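Local coordinates for protein serine hydrolase CCSP0084 (Cycloclasticus sp. P1, PDB 4I3F) that probably hydrolyses meta-cleavage products of aromatic degradation, and some esters, as a serine hydrolase of the alpha/beta hydrolase fold, at residues L49-G52 and G56-A59; F155-G160 and K224-F229; V245-A248 and F253-L256; D275-G278 and E284-K287. One frame throughout, in Å; residues are numbered along the deposited sequence.

Contact 1: residues L49-G52 and G56-A59; sequences LLHG and GANA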
loop_
_atom_site.group_PDB
_atom_site.type_symbol
_atom_site.label_atom_id
_atom_site.label_comp_id
_atom_site.label_asym_id
_atom_site.label_seq_id
_atom_site.Cartn_x
_atom_site.Cartn_y
_atom_site.Cartn_z
ATOM N N LEU A 49 -3.111 -7.215 -3.219
ATOM C CA LEU A 49 -2.967 -6.279 -2.102
ATOM C C LEU A 49 -1.603 -5.610 -2.154
ATOM O O LEU A 49 -0.570 -6.291 -2.174
ATOM C CB LEU A 49 -3.149 -6.994 -0.753
ATOM C CG LEU A 49 -4.551 -7.572 -0.528
ATOM C CD1 LEU A 49 -4.554 -9.067 -0.800
ATOM C CD2 LEU A 49 -5.066 -7.275 0.869
ATOM N N LEU A 50 -1.601 -4.281 -2.165
ATOM C CA LEU A 50 -0.361 -3.515 -2.321
ATOM C C LEU A 50 -0.068 -2.717 -1.056
ATOM O O LEU A 50 -0.854 -1.846 -0.655
ATOM C CB LEU A 50 -0.454 -2.590 -3.546
ATOM C CG LEU A 50 -0.728 -3.269 -4.891
ATOM C CD1 LEU A 50 -0.731 -2.254 -6.036
ATOM C CD2 LEU A 50 0.303 -4.359 -5.153
ATOM N N HIS A 51 1.068 -3.021 -0.429
ATOM C CA HIS A 51 1.445 -2.445 0.863
ATOM C C HIS A 51 1.920 -0.983 0.794
ATOM O O HIS A 51 2.039 -0.415 -0.294
ATOM C CB HIS A 51 2.522 -3.320 1.499
ATOM C CG HIS A 51 3.846 -3.256 0.806
ATOM N ND1 HIS A 51 4.381 -4.321 0.110
ATOM C CD2 HIS A 51 4.764 -2.263 0.734
ATOM C CE1 HIS A 51 5.564 -3.977 -0.371
ATOM N NE2 HIS A 51 5.817 -2.735 -0.011
ATOM N N GLY A 52 2.169 -0.382 1.960
ATOM C CA GLY A 52 2.567 1.016 2.054
ATOM C C GLY A 52 4.066 1.252 2.038
ATOM O O GLY A 52 4.833 0.368 1.658
ATOM N N GLY A 56 11.293 -0.251 5.800
ATOM C CA GLY A 56 11.248 -1.674 6.077
ATOM C C GLY A 56 9.916 -2.314 5.742
ATOM O O GLY A 56 9.679 -3.472 6.084
ATOM N N ALA A 57 9.039 -1.566 5.076
ATOM C CA ALA A 57 7.743 -2.110 4.673
ATOM C C ALA A 57 7.889 -3.343 3.786
ATOM O O ALA A 57 8.833 -3.445 2.997
ATOM C CB ALA A 57 6.916 -1.062 3.950
ATOM N N ASN A 58 6.954 -4.275 3.936
ATOM C CA ASN A 58 6.824 -5.406 3.019
ATOM C C ASN A 58 5.376 -5.884 3.015
ATOM O O ASN A 58 4.540 -5.333 3.739
ATOM C CB ASN A 58 7.846 -6.530 3.324
ATOM C CG ASN A 58 7.537 -7.319 4.615
ATOM O OD1 ASN A 58 8.155 -8.351 4.878
ATOM N ND2 ASN A 58 6.587 -6.851 5.397
ATOM N N ALA A 59 5.071 -6.888 2.203
ATOM C CA ALA A 59 3.692 -7.355 2.067
ATOM C C ALA A 59 3.128 -7.857 3.390
ATOM O O ALA A 59 2.059 -7.437 3.825
ATOM C CB ALA A 59 3.603 -8.436 1.009
#

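Contact 2: residues F155-G160 and K224-F229; sequences FAPTEG and KGIDAF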
loop_
_atom_site.group_PDB
_atom_site.type_symbol
_atom_site.label_atom_id
_atom_site.label_comp_id
_atom_site.label_asym_id
_atom_site.label_seq_id
_atom_site.Cartn_x
_atom_site.Cartn_y
_atom_site.Cartn_z
ATOM N N PHE A 155 -1.164 17.419 -1.523
ATOM C CA PHE A 155 -1.097 17.930 -0.153
ATOM C C PHE A 155 0.324 18.345 0.216
ATOM O O PHE A 155 1.305 17.857 -0.365
ATOM C CB PHE A 155 -1.657 16.928 0.877
ATOM C CG PHE A 155 -0.896 15.627 0.967
ATOM C CD1 PHE A 155 0.113 15.458 1.907
ATOM C CD2 PHE A 155 -1.220 14.562 0.134
ATOM C CE1 PHE A 155 0.807 14.259 2.010
ATOM C CE2 PHE A 155 -0.538 13.351 0.233
ATOM C CZ PHE A 155 0.481 13.204 1.176
ATOM N N ALA A 156 0.439 19.262 1.171
ATOM C CA ALA A 156 1.754 19.645 1.669
ATOM C C ALA A 156 2.291 18.540 2.564
ATOM O O ALA A 156 1.513 17.830 3.210
ATOM C CB ALA A 156 1.690 20.979 2.423
ATOM N N PRO A 157 3.622 18.372 2.596
ATOM C CA PRO A 157 4.189 17.298 3.420
ATOM C C PRO A 157 3.733 17.380 4.871
ATOM O O PRO A 157 3.679 18.474 5.440
ATOM C CB PRO A 157 5.693 17.547 3.329
ATOM C CG PRO A 157 5.880 18.212 1.991
ATOM C CD PRO A 157 4.646 19.054 1.780
ATOM N N THR A 158 3.388 16.230 5.440
ATOM C CA THR A 158 3.023 16.124 6.842
ATOM C C THR A 158 4.273 15.778 7.639
ATOM O O THR A 158 5.282 15.352 7.067
ATOM C CB THR A 158 2.013 14.996 7.042
ATOM O OG1 THR A 158 2.537 13.803 6.449
ATOM C CG2 THR A 158 0.680 15.339 6.367
ATOM N N GLU A 159 4.205 15.956 8.954
ATOM C CA GLU A 159 5.317 15.590 9.825
ATOM C C GLU A 159 5.604 14.100 9.663
ATOM O O GLU A 159 6.761 13.681 9.533
ATOM C CB GLU A 159 4.972 15.906 11.287
ATOM C CG GLU A 159 6.080 15.553 12.289
ATOM C CD GLU A 159 5.763 15.996 13.704
ATOM O OE1 GLU A 159 6.676 15.946 14.560
ATOM O OE2 GLU A 159 4.609 16.407 13.962
ATOM N N GLY A 160 4.538 13.310 9.646
ATOM C CA GLY A 160 4.650 11.867 9.535
ATOM C C GLY A 160 5.286 11.400 8.242
ATOM O O GLY A 160 6.222 10.591 8.260
ATOM N N LYS A 224 8.296 16.427 -3.757
ATOM C CA LYS A 224 8.360 15.867 -5.104
ATOM C C LYS A 224 7.763 14.459 -5.169
ATOM O O LYS A 224 7.179 14.070 -6.188
ATOM C CB LYS A 224 9.790 15.875 -5.641
ATOM C CG LYS A 224 10.254 17.244 -6.093
ATOM C CD LYS A 224 11.227 17.127 -7.254
ATOM C CE LYS A 224 11.352 18.441 -8.021
ATOM N NZ LYS A 224 12.366 19.353 -7.422
ATOM N N GLY A 225 7.900 13.704 -4.081
ATOM C CA GLY A 225 7.314 12.373 -3.996
ATOM C C GLY A 225 5.792 12.422 -3.986
ATOM O O GLY A 225 5.127 11.676 -4.713
ATOM N N ILE A 226 5.234 13.298 -3.154
ATOM C CA ILE A 226 3.783 13.489 -3.114
ATOM C C ILE A 226 3.231 13.927 -4.480
ATOM O O ILE A 226 2.253 13.350 -4.991
ATOM C CB ILE A 226 3.411 14.550 -2.060
ATOM C CG1 ILE A 226 3.754 14.053 -0.654
ATOM C CG2 ILE A 226 1.922 14.923 -2.144
ATOM C CD1 ILE A 226 3.775 15.156 0.394
ATOM N N ASP A 227 3.849 14.950 -5.058
ATOM C CA ASP A 227 3.380 15.508 -6.318
ATOM C C ASP A 227 3.429 14.472 -7.452
ATOM O O ASP A 227 2.557 14.441 -8.311
ATOM C CB ASP A 227 4.186 16.763 -6.680
ATOM C CG ASP A 227 4.169 17.818 -5.573
ATOM O OD1 ASP A 227 3.399 17.660 -4.603
ATOM O OD2 ASP A 227 4.920 18.815 -5.674
ATOM N N ALA A 228 4.446 13.617 -7.425
ATOM C CA ALA A 228 4.609 12.553 -8.421
ATOM C C ALA A 228 3.437 11.574 -8.497
ATOM O O ALA A 228 3.185 10.997 -9.559
ATOM C CB ALA A 228 5.910 11.802 -8.183
ATOM N N PHE A 229 2.729 11.379 -7.386
ATOM C CA PHE A 229 1.596 10.450 -7.344
ATOM C C PHE A 229 0.275 11.059 -7.824
ATOM O O PHE A 229 -0.687 10.339 -8.078
ATOM C CB PHE A 229 1.394 9.925 -5.923
ATOM C CG PHE A 229 2.299 8.785 -5.556
ATOM C CD1 PHE A 229 3.404 8.999 -4.748
ATOM C CD2 PHE A 229 2.028 7.491 -6.000
ATOM C CE1 PHE A 229 4.229 7.953 -4.394
ATOM C CE2 PHE A 229 2.860 6.436 -5.654
ATOM C CZ PHE A 229 3.955 6.673 -4.844
HETATM O O HOH W 1 0.842 18.033 -4.162
HETATM O O HOH W 2 3.584 18.357 -1.661
#

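Contact 3: residues V245-A248 and F253-L256; sequences VTHA and FIPL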
loop_
_atom_site.group_PDB
_atom_site.type_symbol
_atom_site.label_atom_id
_atom_site.label_comp_id
_atom_site.label_asym_id
_atom_site.label_seq_id
_atom_site.Cartn_x
_atom_site.Cartn_y
_atom_site.Cartn_z
ATOM N N VAL A 245 -12.890 4.064 -0.865
ATOM C CA VAL A 245 -11.745 4.754 -0.274
ATOM C C VAL A 245 -11.932 4.748 1.236
ATOM O O VAL A 245 -12.927 5.268 1.741
ATOM C CB VAL A 245 -11.658 6.200 -0.771
ATOM C CG1 VAL A 245 -10.490 6.939 -0.098
ATOM C CG2 VAL A 245 -11.527 6.228 -2.306
ATOM N N THR A 246 -10.985 4.150 1.957
ATOM C CA THR A 246 -11.032 4.153 3.416
ATOM C C THR A 246 -9.918 5.031 3.943
ATOM O O THR A 246 -8.863 5.139 3.325
ATOM C CB THR A 246 -10.919 2.745 4.015
ATOM O OG1 THR A 246 -9.624 2.188 3.743
ATOM C CG2 THR A 246 -11.998 1.834 3.421
ATOM N N HIS A 247 -10.158 5.679 5.074
ATOM C CA HIS A 247 -9.156 6.579 5.625
ATOM C C HIS A 247 -9.338 6.717 7.115
ATOM O O HIS A 247 -10.459 6.674 7.627
ATOM C CB HIS A 247 -9.280 7.960 4.982
ATOM C CG HIS A 247 -7.978 8.689 4.853
ATOM N ND1 HIS A 247 -7.309 8.797 3.654
ATOM C CD2 HIS A 247 -7.229 9.358 5.762
ATOM C CE1 HIS A 247 -6.194 9.487 3.830
ATOM N NE2 HIS A 247 -6.126 9.846 5.100
ATOM N N ALA A 248 -8.230 6.897 7.824
ATOM C CA ALA A 248 -8.293 7.144 9.258
ATOM C C ALA A 248 -8.480 8.625 9.509
ATOM O O ALA A 248 -7.744 9.442 8.954
ATOM C CB ALA A 248 -7.025 6.681 9.910
ATOM N N PHE A 253 0.004 10.682 8.618
ATOM C CA PHE A 253 0.885 10.630 7.449
ATOM C C PHE A 253 0.215 11.213 6.200
ATOM O O PHE A 253 0.789 12.067 5.514
ATOM C CB PHE A 253 1.338 9.173 7.196
ATOM C CG PHE A 253 2.238 8.626 8.277
ATOM C CD1 PHE A 253 3.606 8.554 8.082
ATOM C CD2 PHE A 253 1.714 8.213 9.501
ATOM C CE1 PHE A 253 4.451 8.065 9.082
ATOM C CE2 PHE A 253 2.545 7.729 10.511
ATOM C CZ PHE A 253 3.913 7.652 10.303
ATOM N N ILE A 254 -0.986 10.735 5.898
ATOM C CA ILE A 254 -1.742 11.211 4.740
ATOM C C ILE A 254 -2.971 11.941 5.268
ATOM O O ILE A 254 -3.761 11.359 5.987
ATOM C CB ILE A 254 -2.223 10.040 3.852
ATOM C CG1 ILE A 254 -1.096 9.049 3.582
ATOM C CG2 ILE A 254 -2.820 10.585 2.535
ATOM C CD1 ILE A 254 0.123 9.678 2.900
ATOM N N PRO A 255 -3.136 13.224 4.914
ATOM C CA PRO A 255 -4.245 14.014 5.467
ATOM C C PRO A 255 -5.596 13.457 5.038
ATOM O O PRO A 255 -5.735 12.960 3.922
ATOM C CB PRO A 255 -4.023 15.401 4.860
ATOM C CG PRO A 255 -2.585 15.427 4.450
ATOM C CD PRO A 255 -2.268 14.022 4.032
ATOM N N LEU A 256 -6.576 13.517 5.932
ATOM C CA LEU A 256 -7.921 13.039 5.632
ATOM C C LEU A 256 -8.491 13.762 4.422
ATOM O O LEU A 256 -9.281 13.184 3.669
ATOM C CB LEU A 256 -8.827 13.282 6.846
ATOM C CG LEU A 256 -10.319 12.968 6.717
ATOM C CD1 LEU A 256 -10.515 11.499 6.423
ATOM C CD2 LEU A 256 -11.030 13.355 8.007
#

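Contact 4: residues D275-G278 and E284-K287; sequences DHCG and EKKK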
loop_
_atom_site.group_PDB
_atom_site.type_symbol
_atom_site.label_atom_id
_atom_site.label_comp_id
_atom_site.label_asym_id
_atom_site.label_seq_id
_atom_site.Cartn_x
_atom_site.Cartn_y
_atom_site.Cartn_z
ATOM N N ASP A 275 -12.980 6.635 12.951
ATOM C CA ASP A 275 -12.583 7.499 14.051
ATOM C C ASP A 275 -11.594 6.786 14.943
ATOM O O ASP A 275 -11.558 5.556 14.964
ATOM C CB ASP A 275 -13.809 7.812 14.903
ATOM C CG ASP A 275 -14.413 6.562 15.513
ATOM O OD1 ASP A 275 -14.284 6.377 16.738
ATOM O OD2 ASP A 275 -14.994 5.752 14.762
ATOM N N HIS A 276 -10.831 7.563 15.710
ATOM C CA HIS A 276 -9.838 7.035 16.644
ATOM C C HIS A 276 -8.962 6.018 15.954
ATOM O O HIS A 276 -8.853 4.869 16.384
ATOM C CB HIS A 276 -10.520 6.405 17.865
ATOM C CG HIS A 276 -11.199 7.395 18.759
ATOM N ND1 HIS A 276 -12.547 7.674 18.674
ATOM C CD2 HIS A 276 -10.718 8.160 19.766
ATOM C CE1 HIS A 276 -12.865 8.567 19.594
ATOM N NE2 HIS A 276 -11.774 8.885 20.265
ATOM N N CYS A 277 -8.330 6.450 14.875
ATOM C CA CYS A 277 -7.652 5.522 13.997
ATOM C C CYS A 277 -6.416 6.162 13.421
ATOM O O CYS A 277 -6.434 7.338 13.024
ATOM C CB CYS A 277 -8.593 5.107 12.855
ATOM S SG CYS A 277 -8.032 3.656 11.969
ATOM N N GLY A 278 -5.343 5.382 13.348
ATOM C CA GLY A 278 -4.132 5.837 12.691
ATOM C C GLY A 278 -4.041 5.364 11.260
ATOM O O GLY A 278 -4.905 4.625 10.770
ATOM N N GLU A 284 -5.147 -1.265 13.124
ATOM C CA GLU A 284 -5.850 -0.666 14.261
ATOM C C GLU A 284 -7.247 -1.247 14.399
ATOM O O GLU A 284 -7.680 -1.590 15.499
ATOM C CB GLU A 284 -5.939 0.854 14.099
ATOM C CG GLU A 284 -6.478 1.597 15.323
ATOM C CD GLU A 284 -5.503 2.651 15.826
ATOM O OE1 GLU A 284 -4.787 3.235 14.987
ATOM O OE2 GLU A 284 -5.457 2.888 17.047
ATOM N N LYS A 285 -7.946 -1.340 13.270
ATOM C CA LYS A 285 -9.315 -1.851 13.221
ATOM C C LYS A 285 -9.335 -3.104 12.358
ATOM O O LYS A 285 -10.000 -3.120 11.313
ATOM C CB LYS A 285 -10.249 -0.834 12.552
ATOM C CG LYS A 285 -10.004 0.629 12.912
ATOM C CD LYS A 285 -10.588 0.964 14.272
ATOM C CE LYS A 285 -10.538 2.471 14.539
ATOM N NZ LYS A 285 -11.196 2.818 15.836
ATOM N N LYS A 286 -8.620 -4.145 12.772
ATOM C CA LYS A 286 -8.534 -5.364 11.964
ATOM C C LYS A 286 -9.901 -5.908 11.574
ATOM O O LYS A 286 -10.168 -6.109 10.391
ATOM C CB LYS A 286 -7.773 -6.452 12.712
ATOM C CG LYS A 286 -6.353 -6.074 13.059
ATOM C CD LYS A 286 -5.670 -7.214 13.765
ATOM C CE LYS A 286 -4.327 -6.772 14.298
ATOM N NZ LYS A 286 -4.520 -5.725 15.332
ATOM N N LYS A 287 -10.772 -6.144 12.553
ATOM C CA LYS A 287 -12.054 -6.776 12.230
ATOM C C LYS A 287 -12.917 -5.879 11.351
ATOM O O LYS A 287 -13.516 -6.345 10.373
ATOM C CB LYS A 287 -12.819 -7.222 13.489
ATOM C CG LYS A 287 -14.151 -7.921 13.165
ATOM C CD LYS A 287 -14.661 -8.790 14.308
ATOM C CE LYS A 287 -15.245 -7.972 15.446
ATOM N NZ LYS A 287 -16.472 -7.210 15.034
HETATM O O HOH W 3 -13.761 3.336 14.036
HETATM O O HOH W 4 -7.778 3.037 18.292
#

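Contact 1: residues L49-G52 and G56-A59
The imidazole of His51 lies flat against the backbone of Asn58: the carbonyl carbon of Asn58 sits 3.4 Å above one ring face, displaced toward the rim, with Asn58 C and His51 ND1 also 3.4 Å apart. Ala57 CB comes in obliquely, 4.1 Å from His51 CD2. Beyond the two segments, Phe84 meets the His51 ring edge-to-face, and Ile81 and Trp63 also pack on this side chain. The ring reaches the Asn58-Ala59 peptide because CG is held between the backbone N and the carbonyl carbon (chi1 70°), which folds it toward residues 57-59. A second touch is made by the backbone of Gly52, whose O lies 3.4 Å from the Ala57 methyl carbon CB. The contact closes the short loop that leaves strand 46-50 and leads into helix 59-63, with Asn58 at the N-cap position. In alpha/beta hydrolases the His-Gly sequence after this strand opens the loop that usually borders the oxyanion hole, and Gly52 does touch the probable nucleophile elbow. Chemically the contact rests on packing: His51 ND1 is near Ala59 N but badly angled for a bond, and that N-H is given to Asp80 OD1 instead. Gly52 N is taken by Asn62 OD1, while the buried Gly52 O faces a methyl group and has no polar partner in the model.

Contact 2: residues F155-G160 and K224-F229
Ile226 and Phe155 make the apolar heart of this contact, their side chains crossing at about a right angle. The CH-pi part is made by Ile226 CG2, which stands over one face of the Phe155 ring, 3.9 Å from the centroid and only 16° off the ring normal. The same methyl carbon CG2 also comes within 3.5 Å of the carbonyl oxygen of Phe155. Van der Waals contact is supplied by the longer branch: Ile226 CD1 reaches Phe155 CE1 at 3.5 Å, then runs on to Pro157, approaching Pro157 CA at 3.7 Å and the ring carbon CG. Phe155 carries CG between its backbone N and carbonyl carbon (chi1 63°), which brings the ring back alongside its own main chain and into the path of the isoleucine. With an alanine here, Ile226 would probably lose the aromatic face beneath its CG2 and a gap would open beside its CD1. The polar part is indirect. One water donates to both Phe155 O (2.7 Å) and Asp227 OD1 (3.0 Å), and another donates to Asp227 OD1 while receiving a weak bond from Phe155 N, two small bridges beside the apolar patch. Asp227 OD2 is turned to Lys223 in a salt bridge. The contact joins the loop after strand 142-148 to helix 222-229. Helix 159-165, whose N-cap Thr158 takes Leu161 N with OG1, lies beside both, and its Leu161 touches Phe155 and Ile226 alike while Trp165 packs on Ile226.

Contact 3: residues V245-A248 and F253-L256
His247, at the end of strand 243-248, points its ring at the following loop and gives its NE2 hydrogen to Ile254 O, 2.9 Å away and nearly straight at 168°. The acceptor lies in the imidazole plane, at the ring's edge, but the donor stands well above the carbonyl plane, 54° out of it. This is the tight part of the contact. The Ile254 methyl carbon CG2 lies 3.8 Å from His247 CE1, and Leu256 flanks the ring as well: its CA is 3.7 Å from His247 CD2, and its CD1 sits 4.0 Å from both CD2 and CB of the histidine. Leu256 brings CD1 there with its CG trans to the backbone N (chi1 175°). The looser side belongs to Pro255, partly exposed, whose CB points away from the strand; its ring packs on Phe155. Pro255 O comes within 3.4 Å of His247 NE2 at a poor angle and bonds Asn258 ND2 instead. Just upstream, Asp251 OD1 accepts from both Phe253 N and Ile254 N, holding the same turn from within the loop. In alpha/beta hydrolases the turn after this strand commonly holds the acid of the catalytic triad, and Ile254 also touches His279. The chemistry implies a specific tie: a buried imidazole N-H satisfied by a main-chain oxygen, which probably restrains the ring's rotation and helps set the loop's course.

Contact 4: residues D275-G278 and E284-K287
Two successive backbone carbonyls share one ammonium group: Lys285 NZ donates to Asp275 O at 2.9 Å, nearly in line with the C=O bond (162°), and to His276 O at 3.2 Å from above the carbonyl plane. The lysine chain bends at chi2 (-78°) and then extends, laying CG against Cys277 SG and CE against Cys277 CB, each 3.7 Å apart. Next to it, Gly278 N donates to Glu284 OE1 at 2.8 Å, coming from above the carboxylate plane; OE1 also takes Phe185 N, while OE2 takes Asp186 N. A water donates to both Glu284 OE2 and His276 O. On the outer side, His276 ND1 bonds the anti lone pair of Asp275 OD1 (2.9 Å, 175°), in the ring plane. A methionine in place of Lys285 would probably leave both carbonyls without their shared donor and the turn at His276 less firmly set. Thus the loop after strand 269-274 is fastened to the junction of helices 281-284 and 286-298 through donor and acceptor alike: a cation gathers its carbonyls, and a carboxylate takes the N-H of Gly278 together with those of Phe185 and Asp186.

In the fold
The four contacts follow one another in series along the chain. Contacts 1 and 3 reach the same eight-stranded sheet, from strands 46-50 and 243-248, with centres about 17 Å apart. Contact 4 follows strand 269-274 at the sheet's edge, about 12 Å from contact 3 between centres, and Ala248 packs on Cys277 and Gly278. Contact 2 spans a helical insertion with no strands, consistent with the cap of alpha/beta hydrolases. It meets contact 3 through Thr158 OG1 and Phe253 O, 2.6 Å apart and probably hydrogen-bonded, and Phe155 on Pro255. Contacts 2 and 3 thus join this helical layer to the loops at the sheet's end, where the family places its active site.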